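Local coordinates for protein putative aldehyde dehydrogenase (Burkholderia cenocepacia, PDB 4YWE) that probably oxidises aldehydes with NAD or NADP as hydride acceptor, as a member of the aldehyde dehydrogenase family that binds calcium and magnesium ions, at residues V31-P34 against S35-Q38; A68-A71 against A72-G75; S82-V85 against T86-E90; L114-Y117 against F118-Y121. All coordinates share one frame; numbering follows the deposited sequence.

Contact 1 (V31-P34 against S35-Q38); sequences VVDP and SDGQ. With CA (calcium ion), chain K.
Asp33 faces Asp36, Gly37 and Gln38 across a tight reversal of the chain, and its backbone carbonyl gathers most of their donors. Gly37 N approaches Asp33 O nearly along the C=O axis at 2.6 Å, while Asp36 N reaches the same oxygen at 3.2 Å from above the carbonyl plane; Gln38 N adds a weak third bond. In return Asp33 N donates to Gln38 O at 3.0 Å. Gly37 and Gln38 together oppose Asp33 as a G1 beta bulge, Gly37 taking the positive phi (71°) of its first position. The carboxylates serve the turn as well. With CG swung away from its own N (chi1 -173°), Asp33 brings OD1 back to Ser35 N, which meets it at 3.0 Å from above the carboxylate plane. Asp36 OD1 accepts from Gln38 N, closing an Asx turn, and Gln38 NE2 returns to Asp36 O. Ser35 OG is held by Ser322 N and a water. Val32 CG1 rests on Gly37 C at 3.5 Å, and Val32 O binds the calcium ion at 2.5 Å, with Asp99 O and Asp185 O as further protein ligands. A water on the calcium accepts from Val32 N. The two carboxylates come within 4.0 Å, OD2 of Asp33 to OD2 of Asp36, a proximity that the N-H group donated to each carboxylate's OD1 would be expected to ease in part.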
# COMPACT_ATOMS: atom_id res chain seq x y z
N VAL A 31 -28.47 -33.61 16.48
CA VAL A 31 -27.14 -33.64 15.89
C VAL A 31 -26.80 -35.07 15.50
O VAL A 31 -26.82 -35.97 16.33
CB VAL A 31 -26.08 -33.07 16.85
CG1 VAL A 31 -24.70 -33.12 16.21
CG2 VAL A 31 -26.44 -31.65 17.25
N VAL A 32 -26.48 -35.28 14.22
CA VAL A 32 -26.33 -36.64 13.70
C VAL A 32 -24.90 -36.93 13.26
O VAL A 32 -24.28 -36.16 12.53
CB VAL A 32 -27.30 -36.86 12.52
CG1 VAL A 32 -27.06 -38.22 11.87
CG2 VAL A 32 -28.74 -36.74 13.00
N ASP A 33 -24.37 -38.07 13.71
CA ASP A 33 -23.08 -38.57 13.25
C ASP A 33 -23.28 -39.28 11.92
O ASP A 33 -23.88 -40.35 11.88
CB ASP A 33 -22.46 -39.51 14.29
CG ASP A 33 -21.04 -39.93 13.93
OD1 ASP A 33 -20.59 -39.68 12.79
OD2 ASP A 33 -20.37 -40.54 14.79
N PRO A 34 -22.78 -38.69 10.83
CA PRO A 34 -23.00 -39.24 9.49
C PRO A 34 -22.26 -40.56 9.23
O PRO A 34 -22.49 -41.20 8.21
CB PRO A 34 -22.47 -38.14 8.57
CG PRO A 34 -21.45 -37.43 9.39
CD PRO A 34 -21.95 -37.47 10.80
N SER A 35 -21.38 -40.95 10.15
CA SER A 35 -20.66 -42.21 10.02
C SER A 35 -21.58 -43.39 10.28
O SER A 35 -21.40 -44.47 9.70
CB SER A 35 -19.46 -42.25 10.98
OG SER A 35 -18.43 -41.38 10.54
N ASP A 36 -22.57 -43.20 11.14
CA ASP A 36 -23.55 -44.24 11.44
C ASP A 36 -24.98 -43.74 11.25
O ASP A 36 -25.94 -44.51 11.33
CB ASP A 36 -23.36 -44.77 12.86
CG ASP A 36 -23.25 -43.67 13.90
OD1 ASP A 36 -23.86 -42.59 13.70
OD2 ASP A 36 -22.56 -43.87 14.92
N GLY A 37 -25.12 -42.44 10.99
CA GLY A 37 -26.42 -41.84 10.76
C GLY A 37 -27.29 -41.75 12.00
O GLY A 37 -28.52 -41.66 11.89
N GLN A 38 -26.66 -41.78 13.17
CA GLN A 38 -27.40 -41.78 14.43
C GLN A 38 -27.22 -40.48 15.20
O GLN A 38 -26.13 -39.91 15.24
CB GLN A 38 -26.95 -42.96 15.29
CG GLN A 38 -27.13 -44.32 14.63
CD GLN A 38 -28.56 -44.55 14.17
OE1 GLN A 38 -29.51 -44.27 14.90
NE2 GLN A 38 -28.71 -45.05 12.95
CA CA K . -23.72 -33.80 12.04
O HOH W 1 -26.17 -33.15 12.27
O HOH W 2 -18.41 -39.01 11.79
O HOH W 3 -24.29 -34.78 9.90

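Contact 2 (A68-A71 against A72-G75); sequences AASA and AERG
Ser70 turns OG into the position between its backbone N and carbonyl carbon (chi1 69°), and Glu73 folds CG back beside its own N (chi1 -76°) before running on extended, so each side chain reaches the other's backbone. Glu73 N donates to Ser70 OG at 3.3 Å, and Ser70 N donates to Glu73 OE1 at 2.9 Å, arriving from above the carboxylate plane. Glu73 CG lies against the hydroxyl oxygen, 3.2 Å from Ser70 OG, while Glu73 OE1 passes close over Ala69 CA. A water donates to both Ala68 O and Glu73 OE1, linking the carboxylate to the carbonyl of Ala68 in the preceding turn. Arg74 bends at its third torsion and lays one face of the guanidinium over Ala71 CA, which sits 3.5 Å above the plane and offset toward the rim; its aliphatic CG sits 3.2 Å from Ser70 O. That carbonyl accepts from Arg74 N at 3.0 Å, the first regular i to i+4 bond, followed by Gly75 N to Ala71 O. Arg74 NH2 reaches Ala173 O, whereas Ser70 and Ala71 pack on Tyr135 and Pro134 of a neighbouring subunit. The reciprocal pair of Ser70 and Glu73 is a capping box, with Ser70 as N-cap, a classical helix N-terminal motif, here at the start of helix 71-87.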
# COMPACT_ATOMS: atom_id res chain seq x y z
N ALA A 68 -13.97 -0.31 22.53
CA ALA A 68 -13.03 0.56 23.23
C ALA A 68 -11.61 0.03 23.12
O ALA A 68 -10.64 0.76 23.32
CB ALA A 68 -13.43 0.72 24.69
N ALA A 69 -11.49 -1.26 22.80
CA ALA A 69 -10.19 -1.91 22.68
C ALA A 69 -9.43 -1.41 21.46
O ALA A 69 -10.00 -1.21 20.39
CB ALA A 69 -10.36 -3.42 22.62
N SER A 70 -8.13 -1.20 21.63
CA SER A 70 -7.27 -0.81 20.53
C SER A 70 -7.02 -2.00 19.62
O SER A 70 -7.32 -3.14 19.97
CB SER A 70 -5.94 -0.25 21.04
OG SER A 70 -5.15 -1.27 21.63
N ALA A 71 -6.46 -1.73 18.44
CA ALA A 71 -6.17 -2.78 17.48
C ALA A 71 -5.19 -3.80 18.06
O ALA A 71 -5.41 -5.01 17.96
CB ALA A 71 -5.61 -2.18 16.20
N ALA A 72 -4.12 -3.30 18.66
CA ALA A 72 -3.10 -4.16 19.26
C ALA A 72 -3.69 -5.03 20.37
O ALA A 72 -3.31 -6.19 20.54
CB ALA A 72 -1.95 -3.32 19.80
N GLU A 73 -4.63 -4.46 21.13
CA GLU A 73 -5.30 -5.20 22.19
C GLU A 73 -6.17 -6.31 21.62
O GLU A 73 -6.24 -7.40 22.19
CB GLU A 73 -6.14 -4.25 23.05
CG GLU A 73 -5.33 -3.41 24.02
CD GLU A 73 -6.15 -2.32 24.69
OE1 GLU A 73 -7.27 -2.04 24.23
OE2 GLU A 73 -5.66 -1.74 25.68
N ARG A 74 -6.83 -6.04 20.50
CA ARG A 74 -7.63 -7.05 19.83
C ARG A 74 -6.75 -8.17 19.30
O ARG A 74 -7.12 -9.34 19.34
CB ARG A 74 -8.44 -6.44 18.68
CG ARG A 74 -9.46 -5.40 19.11
CD ARG A 74 -10.48 -5.17 18.01
NE ARG A 74 -9.86 -4.83 16.73
CZ ARG A 74 -9.59 -3.59 16.34
NH1 ARG A 74 -9.89 -2.56 17.12
NH2 ARG A 74 -9.02 -3.38 15.16
N GLY A 75 -5.57 -7.80 18.81
CA GLY A 75 -4.61 -8.76 18.29
C GLY A 75 -4.17 -9.78 19.32
O GLY A 75 -4.14 -10.97 19.04
O HOH W 4 -7.87 0.60 24.66

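Contact 3 (S82-V85 against T86-E90); sequences SARV and TDSIE
The guanidinium of Arg84 has Asp87 CB at its edge, near the plane and 4.0 Å from NH1, while Ser88 OG stands oblique to it. The carboxylate of Asp87 is turned 48° from that plane; its OD2 stays 4.5 Å from Arg84 NH1, too far for a salt bridge. The arginine instead pairs through NH2 with Glu199 of helix 188-200. Bends at its second and third torsions fold the chain back over the helix end, where a water accepts from Arg84 NH2 and also hydrogen-bonds Ser88 OG. On the Ser82 flank a second water bridges the hydroxyls of Ser82 and Thr86, donating to Ser82 OG at 2.7 Å. Ser82 OG also bonds Ala115 O of helix 104-124, and Thr86 OG1, kept beside its own N (chi1 -67°), stands 3.0 Å from Ser82 O. The i to i+4 bonds run from Thr86 N to Ser82 O (3.1 Å) and from Asp87 N to Ala83 O (3.0 Å), then slacken: Ser88 N divides two weak bonds between Arg84 O and Val85 O. Ile89 CG1 lies 3.4 Å from Val85 O. Val85 and Ser88 both pack on Leu196. Ser88, the first residue to leave helical angles, is also the N-cap position of the next helix, though without a capping side-chain bond: a one-residue break, where the end of helix 71-87 is directly followed by the start of helix 89-100.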
# COMPACT_ATOMS: atom_id res chain seq x y z
N SER A 82 -5.60 -18.17 19.48
CA SER A 82 -4.83 -19.02 18.58
C SER A 82 -4.11 -20.13 19.35
O SER A 82 -4.09 -21.28 18.92
CB SER A 82 -3.81 -18.18 17.80
OG SER A 82 -3.01 -18.99 16.97
N ALA A 83 -3.52 -19.77 20.48
CA ALA A 83 -2.79 -20.73 21.31
C ALA A 83 -3.75 -21.73 21.96
O ALA A 83 -3.43 -22.91 22.08
CB ALA A 83 -1.97 -20.01 22.37
N ARG A 84 -4.91 -21.24 22.38
CA ARG A 84 -5.92 -22.10 23.00
C ARG A 84 -6.41 -23.15 22.01
O ARG A 84 -6.57 -24.32 22.36
CB ARG A 84 -7.10 -21.27 23.51
CG ARG A 84 -6.78 -20.36 24.69
CD ARG A 84 -6.39 -21.16 25.92
NE ARG A 84 -7.47 -22.03 26.39
CZ ARG A 84 -7.38 -23.35 26.47
NH1 ARG A 84 -6.26 -23.97 26.12
NH2 ARG A 84 -8.41 -24.06 26.91
N VAL A 85 -6.65 -22.72 20.77
CA VAL A 85 -7.09 -23.62 19.71
C VAL A 85 -6.02 -24.68 19.43
O VAL A 85 -6.33 -25.86 19.29
CB VAL A 85 -7.45 -22.85 18.43
CG1 VAL A 85 -7.71 -23.81 17.27
CG2 VAL A 85 -8.65 -21.95 18.66
N THR A 86 -4.77 -24.23 19.34
CA THR A 86 -3.64 -25.13 19.09
C THR A 86 -3.55 -26.20 20.17
O THR A 86 -3.31 -27.37 19.88
CB THR A 86 -2.31 -24.35 19.02
OG1 THR A 86 -2.31 -23.51 17.87
CG2 THR A 86 -1.13 -25.31 18.94
N ASP A 87 -3.76 -25.80 21.42
CA ASP A 87 -3.75 -26.74 22.53
C ASP A 87 -4.96 -27.65 22.51
O ASP A 87 -4.93 -28.76 23.05
CB ASP A 87 -3.69 -25.99 23.87
CG ASP A 87 -2.27 -25.85 24.39
OD1 ASP A 87 -1.45 -26.76 24.16
OD2 ASP A 87 -1.98 -24.82 25.04
N SER A 88 -6.04 -27.20 21.88
CA SER A 88 -7.29 -27.96 21.85
C SER A 88 -7.54 -28.62 20.50
O SER A 88 -8.69 -28.90 20.15
CB SER A 88 -8.47 -27.05 22.21
OG SER A 88 -8.29 -26.45 23.48
N ILE A 89 -6.47 -28.87 19.75
CA ILE A 89 -6.59 -29.46 18.42
C ILE A 89 -7.23 -30.84 18.47
O ILE A 89 -8.17 -31.12 17.72
CB ILE A 89 -5.21 -29.53 17.72
CG1 ILE A 89 -4.81 -28.14 17.22
CG2 ILE A 89 -5.25 -30.51 16.56
CD1 ILE A 89 -3.50 -28.13 16.45
N GLU A 90 -6.73 -31.71 19.35
CA GLU A 90 -7.25 -33.07 19.46
C GLU A 90 -8.72 -33.08 19.84
O GLU A 90 -9.51 -33.85 19.30
CB GLU A 90 -6.43 -33.87 20.48
CG GLU A 90 -4.99 -34.10 20.07
CD GLU A 90 -4.87 -34.85 18.75
OE1 GLU A 90 -4.05 -34.42 17.90
OE2 GLU A 90 -5.58 -35.85 18.56
O HOH W 5 -1.54 -21.26 17.19
O HOH W 6 -7.84 -26.53 26.09

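Contact 4 (L114-Y117 against F118-Y121); sequences LARY and FEFY
Regular i to i+4 bonds run through the middle of helix 104-124, from Glu119 N to Ala115 O, Phe120 N to Arg116 O and Tyr121 N to Tyr117 O, with a longer, weak one from Phe118 N to Leu114 O. Arg116 spans the turn to both Glu119 and Phe120. Its NH1 donates to Glu119 OE1 at 2.8 Å in a salt bridge; the guanidinium and carboxylate planes are almost perpendicular, at 89°, and NH1 meets OE1 from well above the carboxylate plane, one N-H group only, not a two-pronged pair. A bend at the second torsion (chi2 52°) carries the guanidinium along the helix, where Phe120 CB sits over the centre of one guanidinium face, 4.2 Å from the plane, and NH2 comes to the edge of the Phe120 ring, 3.8 Å from CD1. Leu114 and Phe118 run alongside each other in the same direction, with Leu114 CD1 3.5 Å from Phe118 CE2. Tyr121 CD2 passes 3.3 Å from Tyr117 O, and Tyr121 OH bonds Gly469 O. Phe118 packs on Leu81 of helix 71-87, whereas Tyr117 and Tyr121 lean on helix 160-174. The charges are shared further: Arg116 NH2 also pairs with Glu453 and with Asp126 of a neighbouring subunit, and Glu119 OE2 with Arg76 of that subunit. The local pair is thus one link in an intersubunit ionic network, in which the charge of Arg116 is balanced both within its own chain and across the interface.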
# COMPACT_ATOMS: atom_id res chain seq x y z
N LEU A 114 -7.58 -23.39 11.71
CA LEU A 114 -8.33 -22.48 12.56
C LEU A 114 -7.39 -21.66 13.44
O LEU A 114 -7.57 -20.45 13.60
CB LEU A 114 -9.33 -23.25 13.43
CG LEU A 114 -10.09 -22.43 14.47
CD1 LEU A 114 -10.91 -21.34 13.80
CD2 LEU A 114 -10.98 -23.33 15.32
N ALA A 115 -6.40 -22.33 14.01
CA ALA A 115 -5.40 -21.67 14.85
C ALA A 115 -4.53 -20.73 14.02
O ALA A 115 -4.09 -19.68 14.50
CB ALA A 115 -4.54 -22.69 15.56
N ARG A 116 -4.29 -21.10 12.76
CA ARG A 116 -3.46 -20.30 11.87
C ARG A 116 -4.18 -19.02 11.47
O ARG A 116 -3.57 -17.96 11.37
CB ARG A 116 -3.06 -21.12 10.64
CG ARG A 116 -2.25 -20.34 9.60
CD ARG A 116 -1.04 -19.65 10.22
NE ARG A 116 -0.33 -18.84 9.24
CZ ARG A 116 0.45 -17.80 9.55
NH1 ARG A 116 0.62 -17.44 10.81
NH2 ARG A 116 1.07 -17.13 8.59
N TYR A 117 -5.49 -19.13 11.25
CA TYR A 117 -6.31 -17.95 10.95
C TYR A 117 -6.21 -16.91 12.06
O TYR A 117 -5.97 -15.73 11.81
CB TYR A 117 -7.77 -18.34 10.74
CG TYR A 117 -8.09 -18.80 9.34
CD1 TYR A 117 -7.87 -17.97 8.25
CD2 TYR A 117 -8.63 -20.06 9.10
CE1 TYR A 117 -8.16 -18.38 6.96
CE2 TYR A 117 -8.93 -20.48 7.82
CZ TYR A 117 -8.69 -19.64 6.76
OH TYR A 117 -8.99 -20.05 5.48
N PHE A 118 -6.39 -17.37 13.30
CA PHE A 118 -6.35 -16.47 14.45
C PHE A 118 -4.95 -15.91 14.68
O PHE A 118 -4.80 -14.75 15.04
CB PHE A 118 -6.85 -17.20 15.70
CG PHE A 118 -8.32 -17.49 15.69
CD1 PHE A 118 -9.21 -16.59 15.12
CD2 PHE A 118 -8.82 -18.66 16.23
CE1 PHE A 118 -10.57 -16.85 15.10
CE2 PHE A 118 -10.18 -18.93 16.22
CZ PHE A 118 -11.05 -18.02 15.65
N GLU A 119 -3.94 -16.74 14.44
CA GLU A 119 -2.55 -16.30 14.57
C GLU A 119 -2.21 -15.22 13.55
O GLU A 119 -1.59 -14.20 13.89
CB GLU A 119 -1.59 -17.48 14.40
CG GLU A 119 -0.13 -17.11 14.51
CD GLU A 119 0.80 -18.27 14.17
OE1 GLU A 119 0.54 -18.96 13.16
OE2 GLU A 119 1.77 -18.49 14.91
N PHE A 120 -2.61 -15.44 12.31
CA PHE A 120 -2.33 -14.51 11.22
C PHE A 120 -3.00 -13.17 11.45
O PHE A 120 -2.36 -12.12 11.37
CB PHE A 120 -2.78 -15.11 9.88
CG PHE A 120 -2.54 -14.21 8.70
CD1 PHE A 120 -1.29 -14.15 8.11
CD2 PHE A 120 -3.56 -13.44 8.17
CE1 PHE A 120 -1.06 -13.33 7.01
CE2 PHE A 120 -3.34 -12.62 7.08
CZ PHE A 120 -2.09 -12.56 6.50
N TYR A 121 -4.29 -13.20 11.76
CA TYR A 121 -5.06 -11.97 11.91
C TYR A 121 -4.70 -11.23 13.20
O TYR A 121 -4.90 -10.02 13.30
CB TYR A 121 -6.56 -12.28 11.87
CG TYR A 121 -7.06 -12.51 10.46
CD1 TYR A 121 -6.72 -11.63 9.44
CD2 TYR A 121 -7.84 -13.61 10.15
CE1 TYR A 121 -7.17 -11.83 8.15
CE2 TYR A 121 -8.29 -13.82 8.86
CZ TYR A 121 -7.95 -12.93 7.86
OH TYR A 121 -8.39 -13.13 6.57

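In the fold
From the N terminus, contact 1 closes the hairpin between strands 28-33 and 38-44 beside the calcium site, to which helix 89-100 contributes Asp99. Contact 2 opens helix 71-87 after a short loop, and contact 3 ends that helix and hands the chain to helix 89-100, their centres about 22 Å apart. Contact 4 follows in helix 104-124. All four lie in series, neither nested nor crossed. Contacts 3 and 4 touch directly: Val85 CG1 packs 3.8 Å from Ala115 CB, tying helix 71-87 to helix 104-124. Contacts 2 and 4 also meet between subunits, Ala72 of one packing on Arg116 of another, whereas contact 1 stays remote from the other three.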